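Side-chain contacts in GTN Reductase (Agrobacterium tumefaciens, PDB 5N6G), which binds flavin mononucleotide and probably reduces activated carbon-carbon double bonds, as an ene-reductase of the Old Yellow Enzyme family: residues A[69-74]-A[94-99]; A[162-167]-A[216-221]; A[177-182]-A[209-214]; A[229-234]-A[287-292]. All coordinates share one frame; numbering follows the deposited sequence.

Interaction 1: residues A[69-74]-A[94-99]; sequences PGLYKR and IVAQIW. With FMN (flavin mononucleotide), chain B; 8OZ (2-Phenylacrylic acid), chain C.
L71, in the irregular run 69-74, comes opposite I98 of the barrel strand 94-99 with their CA atoms 8.1 Å apart, so side chains rather than backbone bridge the two segments. The bridge is small and wholly apolar. L71 keeps its CG anti to the carbonyl carbon (chi1 -77°), which sends CD1 against I98 CG2 at 3.6 Å, the two side chains crossing at about a right angle. The same L71 CD1 also reaches A96 CB at 4.4 Å, a looser touch. In I98 the CG2 branch meets the leucine, while the neighbouring Q97 and W99 contact the flavin and 2-phenylacrylic acid. Q97 grips the pyrimidine edge of the flavin with both ends of its amide: OE1 accepts from FMN N3 at 2.9 Å, and NE2 donates to FMN O2 at 3.0 Å in a nearly straight bond (171°). W99 approaches the bound 2-phenylacrylic acid obliquely, its CZ2 3.2 Å from carbon C of that ligand. The apolar contact and these two pocket residues share strand 94-99. Around it, L71 also packs on W80 of helix 74-89 and T56 of strand 50-57, and I98 on V175 of strand 174-178.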
# COMPACT_ATOMS: atom_id res chain seq x y z
N PRO A 69 9.17 -2.89 -8.99
CA PRO A 69 10.44 -2.67 -8.28
C PRO A 69 10.36 -3.26 -6.88
O PRO A 69 9.33 -3.16 -6.21
CB PRO A 69 10.54 -1.14 -8.22
CG PRO A 69 9.13 -0.71 -8.15
CD PRO A 69 8.38 -1.65 -9.06
N GLY A 70 11.45 -3.87 -6.44
CA GLY A 70 11.53 -4.45 -5.12
C GLY A 70 12.53 -3.76 -4.20
O GLY A 70 13.13 -2.74 -4.53
N LEU A 71 12.70 -4.36 -3.01
CA LEU A 71 13.69 -3.91 -2.03
C LEU A 71 14.70 -5.00 -1.69
O LEU A 71 15.35 -4.93 -0.65
CB LEU A 71 12.98 -3.43 -0.77
CG LEU A 71 12.36 -2.05 -0.93
CD1 LEU A 71 11.40 -1.78 0.23
CD2 LEU A 71 13.42 -0.98 -1.02
N TYR A 72 14.86 -6.00 -2.56
CA TYR A 72 15.66 -7.19 -2.21
C TYR A 72 16.89 -7.38 -3.09
O TYR A 72 17.60 -8.39 -2.96
CB TYR A 72 14.76 -8.43 -2.25
CG TYR A 72 14.01 -8.65 -3.54
CD1 TYR A 72 14.60 -9.34 -4.61
CD2 TYR A 72 12.73 -8.15 -3.72
CE1 TYR A 72 13.90 -9.56 -5.79
CE2 TYR A 72 12.04 -8.34 -4.89
CZ TYR A 72 12.62 -9.03 -5.93
OH TYR A 72 11.92 -9.22 -7.11
N LYS A 73 17.20 -6.43 -3.97
CA LYS A 73 18.44 -6.41 -4.72
C LYS A 73 19.21 -5.15 -4.38
O LYS A 73 18.60 -4.09 -4.16
CB LYS A 73 18.18 -6.44 -6.24
CG LYS A 73 17.47 -7.67 -6.76
CD LYS A 73 17.27 -7.58 -8.27
CE LYS A 73 16.60 -8.83 -8.82
NZ LYS A 73 16.56 -8.82 -10.30
N ARG A 74 20.55 -5.25 -4.32
CA ARG A 74 21.37 -4.07 -4.08
C ARG A 74 21.10 -3.01 -5.13
O ARG A 74 21.04 -1.81 -4.82
CB ARG A 74 22.86 -4.41 -4.08
CG ARG A 74 23.28 -5.41 -3.03
CD ARG A 74 23.02 -4.89 -1.62
NE ARG A 74 23.67 -3.62 -1.35
CZ ARG A 74 23.33 -2.82 -0.34
NH1 ARG A 74 22.34 -3.16 0.48
NH2 ARG A 74 23.97 -1.68 -0.14
N ILE A 94 8.68 10.79 1.24
CA ILE A 94 8.28 9.57 0.55
C ILE A 94 8.48 8.37 1.46
O ILE A 94 9.50 8.25 2.14
CB ILE A 94 9.07 9.43 -0.77
CG1 ILE A 94 8.60 8.23 -1.58
CG2 ILE A 94 10.58 9.42 -0.53
CD1 ILE A 94 9.13 8.27 -3.01
N VAL A 95 7.47 7.48 1.48
CA VAL A 95 7.53 6.23 2.21
C VAL A 95 7.35 5.08 1.21
O VAL A 95 6.62 5.19 0.22
CB VAL A 95 6.47 6.15 3.32
CG1 VAL A 95 6.75 7.20 4.39
CG2 VAL A 95 5.07 6.31 2.76
N ALA A 96 8.02 3.98 1.50
CA ALA A 96 7.95 2.79 0.66
C ALA A 96 6.79 1.91 1.10
O ALA A 96 6.70 1.57 2.29
CB ALA A 96 9.25 2.00 0.75
N GLN A 97 5.93 1.52 0.16
CA GLN A 97 4.84 0.59 0.49
C GLN A 97 5.39 -0.82 0.39
O GLN A 97 5.43 -1.41 -0.68
CB GLN A 97 3.63 0.77 -0.43
CG GLN A 97 2.49 -0.08 0.11
CD GLN A 97 1.27 -0.20 -0.77
OE1 GLN A 97 1.34 -0.56 -1.95
NE2 GLN A 97 0.12 0.05 -0.17
N ILE A 98 5.79 -1.39 1.52
CA ILE A 98 6.48 -2.68 1.50
C ILE A 98 5.43 -3.79 1.45
O ILE A 98 4.44 -3.79 2.20
CB ILE A 98 7.45 -2.81 2.69
CG1 ILE A 98 6.76 -2.72 4.05
CG2 ILE A 98 8.59 -1.76 2.53
CD1 ILE A 98 7.76 -2.97 5.23
N TRP A 99 5.64 -4.73 0.54
CA TRP A 99 4.57 -5.55 0.00
C TRP A 99 4.93 -7.03 0.03
O TRP A 99 6.07 -7.41 -0.23
CB TRP A 99 4.33 -5.12 -1.41
CG TRP A 99 3.10 -5.56 -2.12
CD1 TRP A 99 1.95 -6.07 -1.58
CD2 TRP A 99 2.87 -5.45 -3.52
NE1 TRP A 99 1.02 -6.28 -2.58
CE2 TRP A 99 1.57 -5.91 -3.79
CE3 TRP A 99 3.66 -4.99 -4.58
CZ2 TRP A 99 1.03 -5.91 -5.06
CZ3 TRP A 99 3.15 -5.00 -5.84
CH2 TRP A 99 1.85 -5.47 -6.09
N1 FMN B . -3.18 0.27 -3.94
C2 FMN B . -2.13 -0.15 -3.16
O2 FMN B . -2.24 -0.27 -1.92
N3 FMN B . -0.91 -0.42 -3.75
C4 FMN B . -0.63 -0.36 -5.10
O4 FMN B . 0.50 -0.58 -5.52
C4A FMN B . -1.75 0.06 -5.92
N5 FMN B . -1.56 0.18 -7.21
C5A FMN B . -2.59 0.73 -7.96
C6 FMN B . -2.36 0.97 -9.31
C7 FMN B . -3.31 1.63 -10.08
C7M FMN B . -3.01 1.90 -11.53
C8 FMN B . -4.52 2.04 -9.50
C8M FMN B . -5.54 2.80 -10.30
C9 FMN B . -4.76 1.78 -8.16
C9A FMN B . -3.80 1.13 -7.38
N10 FMN B . -3.97 0.96 -5.99
C10 FMN B . -2.97 0.39 -5.24
C1' FMN B . -5.15 1.55 -5.35
C2' FMN B . -4.96 3.05 -5.15
O2' FMN B . -3.90 3.31 -4.22
C3' FMN B . -6.22 3.76 -4.67
O3' FMN B . -6.69 3.15 -3.47
C4' FMN B . -7.36 3.75 -5.70
O4' FMN B . -6.89 4.23 -6.96
C5' FMN B . -8.57 4.53 -5.23
O5' FMN B . -8.22 5.93 -5.05
P FMN B . -8.63 7.11 -6.09
O1P FMN B . -10.15 7.13 -6.10
O2P FMN B . -8.09 6.67 -7.44
O3P FMN B . -8.00 8.33 -5.53
C4 8OZ C . -3.39 -2.63 -9.39
C5 8OZ C . -2.66 -3.52 -10.15
C6 8OZ C . -1.76 -4.37 -9.55
C7 8OZ C . -1.58 -4.32 -8.18
C8 8OZ C . -3.16 -3.18 -4.99
C 8OZ C . -0.76 -3.32 -5.49
O 8OZ C . -2.97 -2.92 -3.83
C1 8OZ C . -2.01 -3.29 -5.94
C2 8OZ C . -2.29 -3.42 -7.40
C3 8OZ C . -3.21 -2.59 -8.02
O1 8OZ C . -4.36 -3.38 -5.48

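Interaction 2: residues A[162-167]-A[216-221]; sequences SGARAA and DAVAEE
Two neighbouring helices in the outer layer of the TIM barrel, 150-169 and 204-222, are joined here by a salt bridge between R165 and E221 and, deeper in, by A164 against V218. NE of R165 donates to OE2 of E221 over 2.9 Å, almost perfectly straight at 176°. The acceptor lies in the guanidinium plane, but the donor comes in well above the carboxylate plane, and the two flat groups are turned 72° apart. That tilt leaves R165 NH2 3.8 Å from E221 OE1, so the bridge is a single bond rather than a paired one. A bend at chi2 of E221 (65°) brings its OE2 to the edge of the R165 guanidinium, whose own chain bends at chi3; E221 CG meanwhile runs alongside R165 CB at 4.0 Å. On the buried side the helices come close, the CA atoms of A164 and V218 being 6.0 Å apart, and A164 CB touches V218 CG1 at 3.9 Å. R165 has a second, long and weak ion pair with E158 of its own helix. Inward of this seam V218 rests on V175 and I177 of strand 174-178, which follows helix 150-169 in the chain, and A167 also lies on V175.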
# COMPACT_ATOMS: atom_id res chain seq x y z
N SER A 162 14.21 -7.01 7.02
CA SER A 162 15.25 -6.59 6.11
C SER A 162 14.72 -5.61 5.07
O SER A 162 15.45 -4.71 4.63
CB SER A 162 15.92 -7.81 5.46
OG SER A 162 15.07 -8.45 4.55
N GLY A 163 13.46 -5.77 4.65
CA GLY A 163 12.85 -4.82 3.73
C GLY A 163 12.70 -3.43 4.32
O GLY A 163 12.94 -2.43 3.64
N ALA A 164 12.30 -3.35 5.58
CA ALA A 164 12.22 -2.06 6.27
C ALA A 164 13.60 -1.41 6.38
O ALA A 164 13.76 -0.20 6.13
CB ALA A 164 11.58 -2.24 7.64
N ARG A 165 14.62 -2.20 6.75
CA ARG A 165 15.98 -1.71 6.81
C ARG A 165 16.47 -1.25 5.44
O ARG A 165 17.12 -0.19 5.33
CB ARG A 165 16.87 -2.82 7.37
CG ARG A 165 18.32 -2.50 7.53
CD ARG A 165 19.07 -3.81 7.81
NE ARG A 165 18.31 -4.69 8.71
CZ ARG A 165 18.15 -6.00 8.54
NH1 ARG A 165 18.68 -6.63 7.50
NH2 ARG A 165 17.44 -6.70 9.42
N ALA A 166 16.14 -2.01 4.39
CA ALA A 166 16.50 -1.62 3.04
C ALA A 166 15.87 -0.30 2.65
O ALA A 166 16.51 0.52 1.99
CB ALA A 166 16.08 -2.69 2.04
N ALA A 167 14.62 -0.09 3.06
CA ALA A 167 13.95 1.17 2.76
C ALA A 167 14.68 2.34 3.40
O ALA A 167 14.87 3.38 2.75
CB ALA A 167 12.50 1.11 3.26
N ASP A 216 5.12 -5.04 14.53
CA ASP A 216 6.11 -4.96 15.59
C ASP A 216 7.52 -5.25 15.07
O ASP A 216 8.48 -4.66 15.56
CB ASP A 216 5.71 -5.89 16.73
CG ASP A 216 4.41 -5.46 17.42
OD1 ASP A 216 4.05 -4.25 17.32
OD2 ASP A 216 3.75 -6.32 18.06
N ALA A 217 7.66 -6.14 14.07
CA ALA A 217 8.97 -6.40 13.46
C ALA A 217 9.50 -5.17 12.73
O ALA A 217 10.69 -4.81 12.87
CB ALA A 217 8.87 -7.59 12.50
N VAL A 218 8.66 -4.52 11.92
CA VAL A 218 9.07 -3.32 11.19
C VAL A 218 9.37 -2.17 12.15
O VAL A 218 10.40 -1.49 12.04
CB VAL A 218 7.98 -2.92 10.17
CG1 VAL A 218 8.25 -1.56 9.55
CG2 VAL A 218 7.83 -4.02 9.12
N ALA A 219 8.48 -1.95 13.12
CA ALA A 219 8.68 -0.85 14.06
C ALA A 219 9.94 -1.01 14.88
O ALA A 219 10.61 -0.02 15.21
CB ALA A 219 7.45 -0.72 14.97
N GLU A 220 10.27 -2.25 15.28
CA GLU A 220 11.50 -2.49 16.02
C GLU A 220 12.72 -2.16 15.17
O GLU A 220 13.72 -1.65 15.68
CB GLU A 220 11.54 -3.94 16.49
CG GLU A 220 12.77 -4.31 17.30
CD GLU A 220 12.85 -3.56 18.62
OE1 GLU A 220 11.80 -3.39 19.27
OE2 GLU A 220 13.97 -3.13 18.99
N GLU A 221 12.62 -2.39 13.87
CA GLU A 221 13.77 -2.19 13.00
C GLU A 221 14.00 -0.72 12.68
O GLU A 221 15.15 -0.25 12.72
CB GLU A 221 13.57 -3.00 11.71
CG GLU A 221 14.75 -3.00 10.78
CD GLU A 221 15.97 -3.71 11.37
OE1 GLU A 221 15.79 -4.64 12.20
OE2 GLU A 221 17.11 -3.34 11.01

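Interaction 3: residues A[177-182]-A[209-214]. With 8OZ (2-Phenylacrylic acid), chain C; FMN (flavin mononucleotide), chain B.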
# COMPACT_ATOMS: atom_id res chain seq x y z
N ILE A 177 3.22 -0.32 5.55
CA ILE A 177 3.00 -1.76 5.41
C ILE A 177 1.74 -1.98 4.58
O ILE A 177 0.66 -1.50 4.94
CB ILE A 177 2.88 -2.43 6.78
CG1 ILE A 177 4.20 -2.35 7.55
CG2 ILE A 177 2.47 -3.86 6.63
CD1 ILE A 177 4.03 -2.53 9.07
N HIS A 178 1.86 -2.71 3.47
CA HIS A 178 0.69 -3.05 2.67
C HIS A 178 -0.10 -4.15 3.36
O HIS A 178 0.24 -5.33 3.27
CB HIS A 178 1.09 -3.49 1.27
CG HIS A 178 -0.01 -3.43 0.28
ND1 HIS A 178 -1.35 -3.50 0.63
CD2 HIS A 178 0.01 -3.29 -1.07
CE1 HIS A 178 -2.09 -3.38 -0.45
NE2 HIS A 178 -1.30 -3.27 -1.50
N ALA A 179 -1.20 -3.78 4.02
CA ALA A 179 -2.04 -4.76 4.70
C ALA A 179 -3.45 -4.69 4.14
O ALA A 179 -4.43 -4.91 4.87
CB ALA A 179 -2.04 -4.54 6.20
N ALA A 180 -3.55 -4.42 2.85
CA ALA A 180 -4.79 -4.11 2.18
C ALA A 180 -4.95 -4.97 0.92
O ALA A 180 -4.10 -5.80 0.58
CB ALA A 180 -4.85 -2.61 1.84
N ASN A 181 -6.09 -4.80 0.28
CA ASN A 181 -6.40 -5.28 -1.07
C ASN A 181 -6.11 -6.76 -1.30
O ASN A 181 -5.73 -7.16 -2.40
CB ASN A 181 -5.69 -4.42 -2.11
CG ASN A 181 -6.11 -2.98 -2.02
OD1 ASN A 181 -7.23 -2.68 -1.61
ND2 ASN A 181 -5.23 -2.08 -2.38
N GLY A 182 -6.41 -7.59 -0.31
CA GLY A 182 -6.37 -9.03 -0.53
C GLY A 182 -5.00 -9.66 -0.60
O GLY A 182 -4.90 -10.80 -1.05
N ARG A 209 -3.00 -11.77 14.35
CA ARG A 209 -1.69 -12.00 14.94
C ARG A 209 -0.57 -11.70 13.96
O ARG A 209 0.42 -11.05 14.32
CB ARG A 209 -1.59 -13.45 15.41
CG ARG A 209 -0.28 -13.78 16.12
CD ARG A 209 -0.26 -15.25 16.59
NE ARG A 209 -1.46 -15.58 17.37
CZ ARG A 209 -1.70 -15.17 18.60
NH1 ARG A 209 -0.83 -14.38 19.22
NH2 ARG A 209 -2.82 -15.50 19.20
N PHE A 210 -0.69 -12.19 12.72
CA PHE A 210 0.37 -11.95 11.74
C PHE A 210 0.53 -10.46 11.45
O PHE A 210 1.67 -9.95 11.43
CB PHE A 210 0.08 -12.73 10.45
CG PHE A 210 1.15 -12.57 9.40
CD1 PHE A 210 2.44 -13.07 9.62
CD2 PHE A 210 0.89 -11.92 8.21
CE1 PHE A 210 3.43 -12.93 8.65
CE2 PHE A 210 1.86 -11.78 7.24
CZ PHE A 210 3.12 -12.27 7.46
N LEU A 211 -0.57 -9.75 11.21
CA LEU A 211 -0.48 -8.31 10.98
C LEU A 211 0.31 -7.64 12.09
O LEU A 211 1.20 -6.82 11.85
CB LEU A 211 -1.89 -7.71 10.88
CG LEU A 211 -1.99 -6.20 10.58
CD1 LEU A 211 -3.34 -5.88 9.97
CD2 LEU A 211 -1.81 -5.34 11.82
N LEU A 212 -0.01 -7.97 13.34
CA LEU A 212 0.62 -7.27 14.45
C LEU A 212 2.06 -7.70 14.62
O LEU A 212 2.91 -6.90 15.02
CB LEU A 212 -0.20 -7.47 15.72
CG LEU A 212 -1.58 -6.83 15.67
CD1 LEU A 212 -2.39 -7.29 16.88
CD2 LEU A 212 -1.52 -5.32 15.67
N GLU A 213 2.40 -8.94 14.25
CA GLU A 213 3.80 -9.35 14.27
C GLU A 213 4.61 -8.63 13.21
O GLU A 213 5.77 -8.27 13.45
CB GLU A 213 3.92 -10.87 14.10
CG GLU A 213 3.53 -11.64 15.35
CD GLU A 213 3.51 -13.15 15.18
OE1 GLU A 213 3.51 -13.64 14.04
OE2 GLU A 213 3.47 -13.84 16.22
N VAL A 214 4.01 -8.41 12.03
CA VAL A 214 4.67 -7.63 10.98
C VAL A 214 4.91 -6.21 11.47
O VAL A 214 6.01 -5.67 11.36
CB VAL A 214 3.86 -7.65 9.67
CG1 VAL A 214 4.46 -6.67 8.66
CG2 VAL A 214 3.79 -9.06 9.10
C4 8OZ C . -3.39 -2.63 -9.39
C5 8OZ C . -2.66 -3.52 -10.15
C6 8OZ C . -1.76 -4.37 -9.55
C7 8OZ C . -1.58 -4.32 -8.18
C8 8OZ C . -3.16 -3.18 -4.99
C 8OZ C . -0.76 -3.32 -5.49
O 8OZ C . -2.97 -2.92 -3.83
C1 8OZ C . -2.01 -3.29 -5.94
C2 8OZ C . -2.29 -3.42 -7.40
C3 8OZ C . -3.21 -2.59 -8.02
O1 8OZ C . -4.36 -3.38 -5.48
N1 FMN B . -3.18 0.27 -3.94
C2 FMN B . -2.13 -0.15 -3.16
O2 FMN B . -2.24 -0.27 -1.92
N3 FMN B . -0.91 -0.42 -3.75
C4 FMN B . -0.63 -0.36 -5.10
O4 FMN B . 0.50 -0.58 -5.52
C4A FMN B . -1.75 0.06 -5.92
N5 FMN B . -1.56 0.18 -7.21
C5A FMN B . -2.59 0.73 -7.96
C6 FMN B . -2.36 0.97 -9.31
C7 FMN B . -3.31 1.63 -10.08
C7M FMN B . -3.01 1.90 -11.53
C8 FMN B . -4.52 2.04 -9.50
C8M FMN B . -5.54 2.80 -10.30
C9 FMN B . -4.76 1.78 -8.16
C9A FMN B . -3.80 1.13 -7.38
N10 FMN B . -3.97 0.96 -5.99
C10 FMN B . -2.97 0.39 -5.24
C1' FMN B . -5.15 1.55 -5.35
C2' FMN B . -4.96 3.05 -5.15
O2' FMN B . -3.90 3.31 -4.22
C3' FMN B . -6.22 3.76 -4.67
O3' FMN B . -6.69 3.15 -3.47
C4' FMN B . -7.36 3.75 -5.70
O4' FMN B . -6.89 4.23 -6.96
C5' FMN B . -8.57 4.53 -5.23
O5' FMN B . -8.22 5.93 -5.05
P FMN B . -8.63 7.11 -6.09
O1P FMN B . -10.15 7.13 -6.10
O2P FMN B . -8.09 6.67 -7.44
O3P FMN B . -8.00 8.33 -5.53
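I177 and V214 make the closer half of this contact, with V214 CG1 seated against two branches of the isoleucine: 4.0 Å to I177 CG2 and 4.2 Å to I177 CD1. The two side chains slide past each other in opposite directions. V214 CG1 stands anti to its own nitrogen (chi1 172°), which turns it toward the strand, while V214 CG2 lies over a face of the F210 ring within the helix. One helical turn earlier the packing is thinner. L211 sets off to one side, and its CD1 bends back to 4.2 Å from A179 CB; L211 also packs on I185, L189, V252 and L256. Still farther out, L212 and E213 make no contact with 177-182 and are partly exposed, E213 OE1 bonding to Y200.

In TIM-barrel terms this is helix 204-222 lying on the outside of strand 174-178, to which it is linked by a long connection containing helix 184-189. The strand's other face, and the loop after it, look into the active-site pocket. There H178 NE2 donates to O of 2-phenylacrylic acid at 2.9 Å, and N181 ND2 donates to that same oxygen at 2.8 Å, so two N-H groups hold one carboxylate atom. This His/Asn pair is the familiar clamp of Old Yellow Enzymes for the activating group of a substrate. A180 N donates to H178 ND1 at 3.3 Å, close to the ring plane, a long bond that would favour this ring orientation; W99 stacks on the ring.

Interaction 4: residues A[229-234]-A[287-292]; sequences IRLSPV and ASFKAA. With FMN (flavin mononucleotide), chain B.
The ring of F289 receives L231, the last residue of barrel strand 227-231, and P233 in the loop just after it, a strand-to-helix contact in the (β/α)8 barrel. L231 CD1 comes to the edge of the phenyl ring, near its plane, and lies 4.0 Å from F289 CZ. P233 CG meets the same ring obliquely, nearest F289 CE2 at 4.3 Å. The leucine and the phenylalanine cross at a slant, and no polar atom takes part across the interface. F289 can span the gap because its CG is anti to the backbone nitrogen (chi1 177°), which carries the ring inward from helix 286-295; the nearest CA atoms, those of P233 and F289, remain 9.6 Å apart.

The next shell holds the ring. F284 packs edge-to-face with F289 and also touches P233, while Y249, N250 and V253 of helix 245-256 press on F289. From the strand side, L231 leans on L211 of helix 204-222. Helix 286-295 follows strand 263-267 in the chain, yet F289 here meets strand 227-231, the neighbour of 263-267 in the barrel.

Next to L231 in sequence, R230 points the other way, into the barrel and to the flavin. Its guanidinium spans the pyrimidine carbonyl and the ribityl chain. A positive charge beside this end of the ring would probably favour electron density building up there when the flavin is reduced. NH2 of R230 donates to FMN O3' at 3.1 Å, and its NH1 donates to FMN O2 at 2.8 Å.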
# COMPACT_ATOMS: atom_id res chain seq x y z
N ILE A 229 0.64 1.97 8.02
CA ILE A 229 -0.00 0.75 7.51
C ILE A 229 -1.20 1.16 6.69
O ILE A 229 -1.91 2.10 7.03
CB ILE A 229 -0.41 -0.18 8.67
CG1 ILE A 229 -0.95 -1.52 8.16
CG2 ILE A 229 -1.37 0.53 9.63
CD1 ILE A 229 -0.93 -2.61 9.22
N ARG A 230 -1.47 0.40 5.63
CA ARG A 230 -2.66 0.60 4.81
C ARG A 230 -3.66 -0.54 5.06
O ARG A 230 -3.29 -1.71 5.00
CB ARG A 230 -2.31 0.66 3.32
CG ARG A 230 -3.49 1.15 2.49
CD ARG A 230 -3.15 1.39 1.05
NE ARG A 230 -3.89 2.54 0.55
CZ ARG A 230 -4.31 2.71 -0.70
NH1 ARG A 230 -4.17 1.77 -1.59
NH2 ARG A 230 -4.91 3.84 -1.03
N LEU A 231 -4.92 -0.19 5.27
CA LEU A 231 -5.99 -1.13 5.58
C LEU A 231 -7.17 -0.88 4.65
O LEU A 231 -7.40 0.25 4.22
CB LEU A 231 -6.46 -1.00 7.05
CG LEU A 231 -5.37 -1.17 8.09
CD1 LEU A 231 -5.92 -0.71 9.46
CD2 LEU A 231 -4.91 -2.63 8.09
N SER A 232 -7.94 -1.92 4.36
CA SER A 232 -9.06 -1.83 3.42
C SER A 232 -10.15 -2.79 3.90
O SER A 232 -10.24 -3.93 3.43
CB SER A 232 -8.62 -2.13 1.99
OG SER A 232 -7.93 -3.38 1.90
N PRO A 233 -10.98 -2.35 4.85
CA PRO A 233 -11.87 -3.29 5.56
C PRO A 233 -12.86 -4.05 4.69
O PRO A 233 -13.22 -5.19 5.05
CB PRO A 233 -12.61 -2.38 6.55
CG PRO A 233 -11.69 -1.24 6.79
CD PRO A 233 -10.92 -1.04 5.52
N VAL A 234 -13.36 -3.49 3.59
CA VAL A 234 -14.45 -4.14 2.87
C VAL A 234 -14.12 -4.47 1.43
O VAL A 234 -14.99 -4.96 0.71
CB VAL A 234 -15.75 -3.30 2.92
CG1 VAL A 234 -16.20 -3.07 4.35
CG2 VAL A 234 -15.57 -1.97 2.21
N ALA A 287 -16.54 5.82 11.09
CA ALA A 287 -16.37 6.64 12.30
C ALA A 287 -16.09 5.77 13.52
O ALA A 287 -15.28 6.14 14.38
CB ALA A 287 -17.61 7.49 12.53
N SER A 288 -16.79 4.64 13.65
CA SER A 288 -16.56 3.72 14.77
C SER A 288 -15.16 3.14 14.70
O SER A 288 -14.48 2.96 15.73
CB SER A 288 -17.62 2.61 14.72
OG SER A 288 -17.32 1.57 15.64
N PHE A 289 -14.73 2.83 13.49
CA PHE A 289 -13.39 2.31 13.23
C PHE A 289 -12.32 3.31 13.65
O PHE A 289 -11.38 2.96 14.37
CB PHE A 289 -13.33 1.97 11.73
CG PHE A 289 -12.02 1.47 11.22
CD1 PHE A 289 -11.39 0.35 11.75
CD2 PHE A 289 -11.43 2.10 10.13
CE1 PHE A 289 -10.20 -0.10 11.22
CE2 PHE A 289 -10.25 1.66 9.60
CZ PHE A 289 -9.63 0.55 10.14
N LYS A 290 -12.46 4.56 13.22
CA LYS A 290 -11.51 5.59 13.63
C LYS A 290 -11.55 5.80 15.13
O LYS A 290 -10.50 5.99 15.76
CB LYS A 290 -11.79 6.91 12.92
CG LYS A 290 -10.77 7.98 13.27
CD LYS A 290 -11.05 9.26 12.51
CE LYS A 290 -9.96 10.29 12.80
NZ LYS A 290 -10.35 11.65 12.37
N ALA A 291 -12.74 5.76 15.73
CA ALA A 291 -12.82 5.94 17.18
C ALA A 291 -12.14 4.80 17.92
O ALA A 291 -11.58 5.03 19.00
CB ALA A 291 -14.27 6.06 17.63
N ALA A 292 -12.16 3.58 17.36
CA ALA A 292 -11.48 2.47 18.03
C ALA A 292 -9.98 2.73 18.09
O ALA A 292 -9.32 2.38 19.07
CB ALA A 292 -11.77 1.17 17.29
N1 FMN B . -3.18 0.27 -3.94
C2 FMN B . -2.13 -0.15 -3.16
O2 FMN B . -2.24 -0.27 -1.92
N3 FMN B . -0.91 -0.42 -3.75
C4 FMN B . -0.63 -0.36 -5.10
O4 FMN B . 0.50 -0.58 -5.52
C4A FMN B . -1.75 0.06 -5.92
N5 FMN B . -1.56 0.18 -7.21
C5A FMN B . -2.59 0.73 -7.96
C6 FMN B . -2.36 0.97 -9.31
C7 FMN B . -3.31 1.63 -10.08
C7M FMN B . -3.01 1.90 -11.53
C8 FMN B . -4.52 2.04 -9.50
C8M FMN B . -5.54 2.80 -10.30
C9 FMN B . -4.76 1.78 -8.16
C9A FMN B . -3.80 1.13 -7.38
N10 FMN B . -3.97 0.96 -5.99
C10 FMN B . -2.97 0.39 -5.24
C1' FMN B . -5.15 1.55 -5.35
C2' FMN B . -4.96 3.05 -5.15
O2' FMN B . -3.90 3.31 -4.22
C3' FMN B . -6.22 3.76 -4.67
O3' FMN B . -6.69 3.15 -3.47
C4' FMN B . -7.36 3.75 -5.70
O4' FMN B . -6.89 4.23 -6.96
C5' FMN B . -8.57 4.53 -5.23
O5' FMN B . -8.22 5.93 -5.05
P FMN B . -8.63 7.11 -6.09
O1P FMN B . -10.15 7.13 -6.10
O2P FMN B . -8.09 6.67 -7.44
O3P FMN B . -8.00 8.33 -5.53

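How the interactions relate
Reading from the N terminus, interaction 1 closes first: its short loop contains most of helix 74-89 and ends on strand 94-99. Interaction 2 then spans the longer run from helix 150-169 to helix 204-222, and interaction 3 falls within that span, tying strand 174-178 to the same second helix. Interaction 4 opens afterwards, joining strand 227-231 to helix 286-295. No two cross. Strands 94-99, 174-178 and 227-231 are consecutive in the barrel, so interactions 1, 3 and 4 meet at their shared edges, and Q97, H178 and R230 converge on the flavin. Interaction 2 lies outside this wall, with V218 touching both I98 and I177.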